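PDB 3MTQ: putative phosphoenolpyruvate-dependent sugar phosphotransferase system (PTS) permease from Klebsiella pneumoniae subsp. pneumoniae, which probably acts as a mannose-type EIIA component of the sugar phosphotransferase system, relaying a phosphoryl group during phosphoenolpyruvate-driven sugar uptake. Local coordinates for residues Ser90-Phe95 with Phe104-Gly109; His51-Tyr56 with Thr64-Ala69. One frame throughout, in Å; residues are numbered along the deposited sequence. Where two conformers were deposited one is given.

Interaction 1: residues Ser90-Phe95 with Phe104-Gly109; sequences SVNNEF and FHLLSG
The beta-alpha-beta unit of strand 79-84, helix 90-96 and strand 104-108, outermost within this chain, supplies this contact: the helix lies on the strand it leads into. The axes of helix segment 90-95 and strand 104-108 run nearly antiparallel, at 163°, and come within 9.7 Å. Leu-106 is the central residue. Its CG stands anti to the backbone N (chi1 -177°), which carries both methyls to the helix. Leu-106 CD1 sits 3.7 Å from Phe-95 CB. Leu-106 CD2 lies 3.7 Å from Asn-92 OD1, and the two side chains pass at a slant. Phe-95 meets Leu-106 with its CB, while its ring leads away to Val-82 and to Val-71 of helix 63-72. Phe-104 reaches the carbonyl end of Phe-95. Phe-104 CZ is 3.9 Å from the carbonyl O of Phe-95 and 4.3 Å from CD1 of the Phe-95 ring. At the other end, Ser-108 CB is 3.7 Å from Asn-92 OD1. That oxygen is hydrogen-bonded to Thr-84 OG1 on strand 79-84. In the second subunit, Cys-145 packs on Asn-92, and a strand pairs antiparallel with Leu-107 and Ser-108. The contact is therefore mainly apolar, and its buried amide oxygen is satisfied by the neighbouring strand.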
ATOM      1  N   SER A  90     -15.454  -0.067   2.785  1.00 22.37           N
ATOM      2  CA  SER A  90     -16.556  -0.226   1.844  1.00 22.39           C
ATOM      3  C   SER A  90     -16.170  -0.836   0.507  1.00 21.01           C
ATOM      4  O   SER A  90     -16.981  -1.535  -0.099  1.00 20.38           O
ATOM      5  CB  SER A  90     -17.300   1.085   1.596  1.00 22.13           C
ATOM      6  OG  SER A  90     -18.123   1.428   2.701  1.00 24.29           O
ATOM      7  N   VAL A  91     -14.971  -0.559   0.025  1.00 20.71           N
ATOM      8  CA  VAL A  91     -14.527  -1.173  -1.211  1.00 20.70           C
ATOM      9  C   VAL A  91     -14.354  -2.676  -1.048  1.00 21.65           C
ATOM     10  O   VAL A  91     -14.905  -3.444  -1.833  1.00 21.05           O
ATOM     11  CB  VAL A  91     -13.263  -0.524  -1.726  1.00 21.64           C
ATOM     12  CG1 VAL A  91     -12.787  -1.236  -2.982  1.00 21.69           C
ATOM     13  CG2 VAL A  91     -13.494   0.986  -1.984  1.00 22.01           C
ATOM     14  N   ASN A  92     -13.674  -3.125   0.017  1.00 21.56           N
ATOM     15  CA  ASN A  92     -13.563  -4.563   0.191  1.00 21.87           C
ATOM     16  C   ASN A  92     -14.949  -5.177   0.305  1.00 21.04           C
ATOM     17  O   ASN A  92     -15.238  -6.219  -0.286  1.00 20.95           O
ATOM     18  CB  ASN A  92     -12.752  -4.949   1.421  1.00 21.98           C
ATOM     19  CG  ASN A  92     -12.346  -6.423   1.410  1.00 22.55           C
ATOM     20  OD1 ASN A  92     -11.504  -6.832   0.616  1.00 22.20           O
ATOM     21  ND2 ASN A  92     -12.935  -7.231   2.310  1.00 23.80           N
ATOM     22  N   ASN A  93     -15.799  -4.540   1.088  1.00 21.78           N
ATOM     23  CA  ASN A  93     -17.160  -5.032   1.342  1.00 22.18           C
ATOM     24  C   ASN A  93     -17.907  -5.338   0.040  1.00 21.88           C
ATOM     25  O   ASN A  93     -18.548  -6.353  -0.110  1.00 20.99           O
ATOM     26  CB  ASN A  93     -17.994  -4.044   2.206  1.00 22.82           C
ATOM     27  CG  ASN A  93     -17.465  -3.873   3.654  1.00 25.07           C
ATOM     28  OD1 ASN A  93     -16.719  -4.698   4.173  1.00 27.52           O
ATOM     29  ND2 ASN A  93     -17.873  -2.782   4.303  1.00 28.34           N
ATOM     30  N   GLU A  94     -17.836  -4.430  -0.929  1.00 22.06           N
ATOM     31  CA  GLU A  94     -18.540  -4.649  -2.149  1.00 22.55           C
ATOM     32  C   GLU A  94     -18.071  -5.885  -2.935  1.00 24.18           C
ATOM     33  O   GLU A  94     -18.831  -6.415  -3.739  1.00 24.41           O
ATOM     34  CB  GLU A  94     -18.425  -3.377  -3.021  1.00 22.42           C
ATOM     35  CG  GLU A  94     -19.186  -2.242  -2.483  1.00 25.28           C
ATOM     36  CD  GLU A  94     -20.689  -2.498  -2.526  1.00 28.29           C
ATOM     37  OE1 GLU A  94     -21.196  -3.071  -3.528  1.00 32.61           O
ATOM     38  OE2 GLU A  94     -21.350  -2.146  -1.543  1.00 31.30           O
ATOM     39  N   PHE A  95     -16.852  -6.379  -2.676  1.00 24.37           N
ATOM     40  CA  PHE A  95     -16.300  -7.508  -3.420  1.00 24.33           C
ATOM     41  C   PHE A  95     -16.539  -8.854  -2.738  1.00 24.08           C
ATOM     42  O   PHE A  95     -16.508  -9.896  -3.401  1.00 23.42           O
ATOM     43  CB  PHE A  95     -14.795  -7.331  -3.642  1.00 24.62           C
ATOM     44  CG  PHE A  95     -14.457  -6.397  -4.758  1.00 26.50           C
ATOM     45  CD1 PHE A  95     -14.479  -6.844  -6.059  1.00 26.80           C
ATOM     46  CD2 PHE A  95     -14.129  -5.072  -4.505  1.00 25.96           C
ATOM     47  CE1 PHE A  95     -14.180  -5.970  -7.104  1.00 27.57           C
ATOM     48  CE2 PHE A  95     -13.834  -4.202  -5.527  1.00 25.64           C
ATOM     49  CZ  PHE A  95     -13.847  -4.644  -6.829  1.00 26.36           C
ATOM     50  N   PHE A 104     -12.293 -16.892  -8.381  1.00 25.16           N
ATOM     51  CA  PHE A 104     -12.257 -15.553  -7.802  1.00 24.76           C
ATOM     52  C   PHE A 104     -11.497 -15.560  -6.490  1.00 24.21           C
ATOM     53  O   PHE A 104     -11.707 -16.427  -5.619  1.00 23.16           O
ATOM     54  CB  PHE A 104     -13.677 -15.039  -7.604  1.00 24.89           C
ATOM     55  CG  PHE A 104     -13.752 -13.653  -7.045  1.00 26.20           C
ATOM     56  CD1 PHE A 104     -13.787 -12.562  -7.879  1.00 25.92           C
ATOM     57  CD2 PHE A 104     -13.793 -13.457  -5.678  1.00 25.65           C
ATOM     58  CE1 PHE A 104     -13.842 -11.286  -7.364  1.00 27.08           C
ATOM     59  CE2 PHE A 104     -13.851 -12.200  -5.147  1.00 25.85           C
ATOM     60  CZ  PHE A 104     -13.887 -11.103  -5.993  1.00 25.82           C
ATOM     61  N   HIS A 105     -10.603 -14.590  -6.354  1.00 23.24           N
ATOM     62  CA  HIS A 105      -9.732 -14.459  -5.190  1.00 23.03           C
ATOM     63  C   HIS A 105      -9.720 -13.027  -4.712  1.00 23.18           C
ATOM     64  O   HIS A 105      -9.563 -12.096  -5.538  1.00 22.82           O
ATOM     65  CB  HIS A 105      -8.338 -14.914  -5.563  1.00 22.27           C
ATOM     66  CG  HIS A 105      -8.288 -16.332  -6.014  1.00 20.79           C
ATOM     67  ND1 HIS A 105      -8.136 -17.387  -5.125  1.00 20.86           N
ATOM     68  CD2 HIS A 105      -8.464 -16.880  -7.235  1.00 22.27           C
ATOM     69  CE1 HIS A 105      -8.161 -18.515  -5.808  1.00 24.04           C
ATOM     70  NE2 HIS A 105      -8.363 -18.234  -7.087  1.00 24.86           N
ATOM     71  N   LEU A 106      -9.953 -12.844  -3.412  1.00 21.66           N
ATOM     72  CA  LEU A 106     -10.067 -11.524  -2.783  1.00 20.77           C
ATOM     73  C   LEU A 106      -9.000 -11.390  -1.722  1.00 21.86           C
ATOM     74  O   LEU A 106      -8.981 -12.165  -0.756  1.00 20.61           O
ATOM     75  CB  LEU A 106     -11.478 -11.267  -2.181  1.00 20.16           C
ATOM     76  CG  LEU A 106     -11.730  -9.868  -1.558  1.00 19.29           C
ATOM     77  CD1 LEU A 106     -11.511  -8.733  -2.657  1.00 18.92           C
ATOM     78  CD2 LEU A 106     -13.151  -9.747  -0.916  1.00 18.86           C
ATOM     79  N   LEU A 107      -8.060 -10.492  -1.954  1.00 21.90           N
ATOM     80  CA  LEU A 107      -7.068 -10.122  -0.966  1.00 23.16           C
ATOM     81  C   LEU A 107      -7.368  -8.716  -0.459  1.00 23.52           C
ATOM     82  O   LEU A 107      -7.757  -7.831  -1.242  1.00 22.78           O
ATOM     83  CB  LEU A 107      -5.687 -10.152  -1.584  1.00 23.15           C
ATOM     84  CG  LEU A 107      -5.075 -11.480  -2.032  1.00 24.29           C
ATOM     85  CD1 LEU A 107      -5.908 -12.210  -3.117  1.00 24.54           C
ATOM     86  CD2 LEU A 107      -3.666 -11.160  -2.528  1.00 25.28           C
ATOM     87  N   SER A 108      -7.171  -8.500   0.825  1.00 24.12           N
ATOM     88  CA  SER A 108      -7.360  -7.171   1.407  0.50 24.92           C
ATOM     89  C   SER A 108      -6.054  -6.634   1.931  1.00 24.98           C
ATOM     90  O   SER A 108      -5.356  -7.327   2.676  1.00 27.45           O
ATOM     91  CB  SER A 108      -8.356  -7.220   2.563  0.50 25.36           C
ATOM     92  OG  SER A 108      -7.708  -7.588   3.765  0.50 27.67           O
ATOM     93  N   GLY A 109      -5.720  -5.389   1.558  1.00 24.27           N
ATOM     94  CA  GLY A 109      -4.469  -4.741   2.040  1.00 22.92           C
ATOM     95  C   GLY A 109      -3.420  -4.504   0.970  1.00 22.05           C
ATOM     96  O   GLY A 109      -2.243  -4.799   1.124  1.00 21.42           O
TER

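Interaction 2: residues His51-Tyr56 with Thr64-Ala69; sequences HTLCAY and TQQVEA
Leu-53 and Gln-66 carry most of this contact, with Val-67 beside them. Leu-53 belongs to strand 50-55, an outer strand of the parallel sheet within this chain. Gln-66, which is partly exposed, and Val-67 belong to helix 63-72, which follows that strand and packs back on it. The axes of strand 51-55 and helix segment 64-69 run almost antiparallel, at 173°, and come within 10.0 Å. The CA atoms of Leu-53 and Val-67 are 7.8 Å apart.

Leu-53 points from the strand to the helix. Leu-53 CD1 fits between two helix side chains, 3.8 Å from Gln-66 CG and 3.9 Å from Val-67 CG2. Leu-53 CD2 turns to the amide end of Gln-66 and lies 4.1 Å from Gln-66 CD. Leucine and glutamine cross at a slant, whereas leucine and valine meet at about a right angle. Leu-70, one turn further along the helix, also touches Leu-53.

Gln-66 is stretched out, with CG anti to the backbone N (chi1 -171°) and chi2 at 175°. This brings its amide up to the strand beyond Leu-53. Gln-66 NE2 lies 3.6 Å from the carbonyl O of Cys-54, a contact and not a hydrogen bond. Gln-66 OE1 is 4.4 Å from Ala-55 CA, so the amide lies beside the strand backbone without being fixed by it.

Val-67 gives one methyl, CG2, to Leu-53. Its side chain also touches Glu-94 of helix 90-96, so it lies between the strand and that second helix. On the reverse side of the sheet, Cys-54 packs on Ala-33 and Asn-34 of helix 32-44.

The contact is held by van der Waals packing of aliphatic groups. The methylene chain of Gln-66 serves as an apolar surface for Leu-53, and its polar end lies against the strand backbone at Cys-54 and Ala-55.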
ATOM      1  N   HIS A  51      -6.186  -4.035 -13.692  1.00 26.39           N
ATOM      2  CA  HIS A  51      -7.246  -3.063 -13.871  1.00 26.32           C
ATOM      3  C   HIS A  51      -7.422  -2.375 -12.567  1.00 26.13           C
ATOM      4  O   HIS A  51      -7.186  -2.949 -11.501  1.00 25.97           O
ATOM      5  CB  HIS A  51      -8.520  -3.756 -14.339  1.00 25.93           C
ATOM      6  CG  HIS A  51      -8.282  -4.607 -15.540  1.00 28.31           C
ATOM      7  ND1 HIS A  51      -8.452  -4.139 -16.828  1.00 31.40           N
ATOM      8  CD2 HIS A  51      -7.768  -5.853 -15.656  1.00 28.13           C
ATOM      9  CE1 HIS A  51      -8.088  -5.077 -17.683  1.00 30.43           C
ATOM     10  NE2 HIS A  51      -7.663  -6.124 -16.996  1.00 31.79           N
ATOM     11  N   THR A  52      -7.807  -1.117 -12.605  1.00 25.43           N
ATOM     12  CA  THR A  52      -7.973  -0.402 -11.343  1.00 25.35           C
ATOM     13  C   THR A  52      -9.413   0.051 -11.151  1.00 26.49           C
ATOM     14  O   THR A  52     -10.097   0.503 -12.102  1.00 27.42           O
ATOM     15  CB  THR A  52      -7.065   0.791 -11.221  1.00 25.56           C
ATOM     16  OG1 THR A  52      -7.391   1.740 -12.271  1.00 24.65           O
ATOM     17  CG2 THR A  52      -5.581   0.397 -11.207  1.00 24.44           C
ATOM     18  N   LEU A  53      -9.880  -0.058  -9.922  1.00 25.61           N
ATOM     19  CA  LEU A  53     -11.142   0.537  -9.544  1.00 25.04           C
ATOM     20  C   LEU A  53     -10.864   1.589  -8.478  1.00 25.61           C
ATOM     21  O   LEU A  53     -10.407   1.267  -7.390  1.00 23.06           O
ATOM     22  CB  LEU A  53     -12.152  -0.492  -9.058  1.00 24.90           C
ATOM     23  CG  LEU A  53     -13.578   0.045  -8.838  1.00 27.19           C
ATOM     24  CD1 LEU A  53     -14.681  -0.993  -9.166  1.00 29.16           C
ATOM     25  CD2 LEU A  53     -13.791   0.693  -7.445  1.00 26.89           C
ATOM     26  N   CYS A  54     -11.142   2.854  -8.800  1.00 23.96           N
ATOM     27  CA  CYS A  54     -10.928   3.924  -7.834  1.00 25.47           C
ATOM     28  C   CYS A  54     -12.261   4.550  -7.417  1.00 26.15           C
ATOM     29  O   CYS A  54     -12.866   5.325  -8.165  1.00 25.71           O
ATOM     30  CB  CYS A  54      -9.994   4.992  -8.385  1.00 25.27           C
ATOM     31  SG  CYS A  54      -8.325   4.556  -8.778  1.00 26.43           S
ATOM     32  N   ALA A  55     -12.680   4.241  -6.203  1.00 26.43           N
ATOM     33  CA  ALA A  55     -13.973   4.609  -5.647  1.00 27.24           C
ATOM     34  C   ALA A  55     -14.047   6.028  -5.109  1.00 28.30           C
ATOM     35  O   ALA A  55     -13.079   6.567  -4.589  1.00 26.88           O
ATOM     36  CB  ALA A  55     -14.352   3.630  -4.517  1.00 26.93           C
ATOM     37  N   TYR A  56     -15.220   6.636  -5.241  1.00 31.05           N
ATOM     38  CA  TYR A  56     -15.475   7.971  -4.678  1.00 33.47           C
ATOM     39  C   TYR A  56     -14.636   9.079  -5.306  1.00 36.68           C
ATOM     40  O   TYR A  56     -14.341  10.084  -4.655  1.00 37.20           O
ATOM     41  CB  TYR A  56     -15.280   7.961  -3.158  1.00 32.46           C
ATOM     42  CG  TYR A  56     -16.006   6.818  -2.515  1.00 30.28           C
ATOM     43  CD1 TYR A  56     -17.363   6.678  -2.660  1.00 27.66           C
ATOM     44  CD2 TYR A  56     -15.334   5.867  -1.762  1.00 29.75           C
ATOM     45  CE1 TYR A  56     -18.027   5.650  -2.092  1.00 28.40           C
ATOM     46  CE2 TYR A  56     -16.009   4.819  -1.190  1.00 26.73           C
ATOM     47  CZ  TYR A  56     -17.335   4.716  -1.341  1.00 28.59           C
ATOM     48  OH  TYR A  56     -18.019   3.680  -0.792  1.00 28.40           O
ATOM     49  N   THR A  64     -21.791  -0.149  -5.998  1.00 36.88           N
ATOM     50  CA  THR A  64     -22.247  -1.490  -6.292  1.00 36.57           C
ATOM     51  C   THR A  64     -22.297  -1.767  -7.786  1.00 36.32           C
ATOM     52  O   THR A  64     -21.827  -2.824  -8.214  1.00 35.09           O
ATOM     53  CB  THR A  64     -23.599  -1.821  -5.672  1.00 36.65           C
ATOM     54  OG1 THR A  64     -23.538  -1.569  -4.267  1.00 37.55           O
ATOM     55  CG2 THR A  64     -23.932  -3.317  -5.901  1.00 36.40           C
ATOM     56  N   GLN A  65     -22.818  -0.817  -8.573  1.00 35.22           N
ATOM     57  CA  GLN A  65     -22.855  -0.984 -10.042  1.00 35.63           C
ATOM     58  C   GLN A  65     -21.480  -0.921 -10.714  1.00 35.08           C
ATOM     59  O   GLN A  65     -21.204  -1.714 -11.627  1.00 35.37           O
ATOM     60  CB  GLN A  65     -23.821   0.015 -10.701  1.00 35.70           C
ATOM     61  CG  GLN A  65     -23.150   1.133 -11.459  1.00 35.70           C
ATOM     62  N   GLN A  66     -20.646   0.029 -10.277  1.00 34.92           N
ATOM     63  CA  GLN A  66     -19.247   0.157 -10.694  1.00 34.18           C
ATOM     64  C   GLN A  66     -18.591  -1.206 -10.486  1.00 32.81           C
ATOM     65  O   GLN A  66     -18.047  -1.788 -11.402  1.00 32.67           O
ATOM     66  CB  GLN A  66     -18.547   1.273  -9.870  1.00 34.53           C
ATOM     67  CG  GLN A  66     -17.095   1.733 -10.294  1.00 36.97           C
ATOM     68  CD  GLN A  66     -16.558   2.931  -9.464  1.00 38.99           C
ATOM     69  OE1 GLN A  66     -17.134   3.288  -8.461  1.00 40.01           O
ATOM     70  NE2 GLN A  66     -15.414   3.517  -9.876  1.00 41.30           N
ATOM     71  N   VAL A  67     -18.708  -1.747  -9.287  1.00 31.60           N
ATOM     72  CA  VAL A  67     -18.064  -3.023  -8.980  1.00 30.43           C
ATOM     73  C   VAL A  67     -18.596  -4.192  -9.811  1.00 30.42           C
ATOM     74  O   VAL A  67     -17.793  -4.901 -10.442  1.00 30.40           O
ATOM     75  CB  VAL A  67     -18.137  -3.353  -7.453  1.00 29.59           C
ATOM     76  CG1 VAL A  67     -17.614  -4.763  -7.182  1.00 27.77           C
ATOM     77  CG2 VAL A  67     -17.306  -2.347  -6.674  1.00 28.37           C
ATOM     78  N   GLU A  68     -19.916  -4.400  -9.815  1.00 30.38           N
ATOM     79  CA  GLU A  68     -20.545  -5.545 -10.493  0.50 31.09           C
ATOM     80  C   GLU A  68     -20.281  -5.529 -11.999  1.00 31.49           C
ATOM     81  O   GLU A  68     -20.123  -6.584 -12.637  1.00 30.92           O
ATOM     82  CB  GLU A  68     -22.078  -5.597 -10.239  0.50 31.45           C
ATOM     83  CG  GLU A  68     -22.537  -6.012  -8.801  0.50 30.97           C
ATOM     84  CD  GLU A  68     -23.850  -6.810  -8.789  0.50 30.80           C
ATOM     85  OE1 GLU A  68     -24.644  -6.655  -9.735  0.50 31.87           O
ATOM     86  OE2 GLU A  68     -24.094  -7.605  -7.846  0.50 28.69           O
ATOM     87  N   ALA A  69     -20.284  -4.323 -12.567  1.00 31.40           N
ATOM     88  CA  ALA A  69     -20.064  -4.146 -13.991  1.00 31.74           C
ATOM     89  C   ALA A  69     -18.625  -4.502 -14.373  1.00 31.43           C
ATOM     90  O   ALA A  69     -18.417  -5.151 -15.387  1.00 31.84           O
ATOM     91  CB  ALA A  69     -20.380  -2.697 -14.388  1.00 31.13           C
TER

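Interactions 1 and 2 place helices 90-96 and 63-72 against the same face of the four-stranded parallel sheet; interaction 1 involves strand 104-108 and interaction 2 strand 50-55. Their centres are about 11 Å apart. The helices also touch each other. Phe-95 CE1 is 3.6 Å from Val-67 CG1, and this touch joins the two contacts. Glu-94 OE1 and Thr-64 OG1, 2.9 Å apart, probably form a hydrogen bond. Val-91 CG2 lies 3.8 Å from Ala-55 CB, joining helix 90-96 directly to strand 50-55. Together they form one continuous layer on this side of the sheet. Val-91 also packs on His-29, at the end of strand 22-29, probably the counterpart of the phosphorylated histidine of mannose-type EIIA domains.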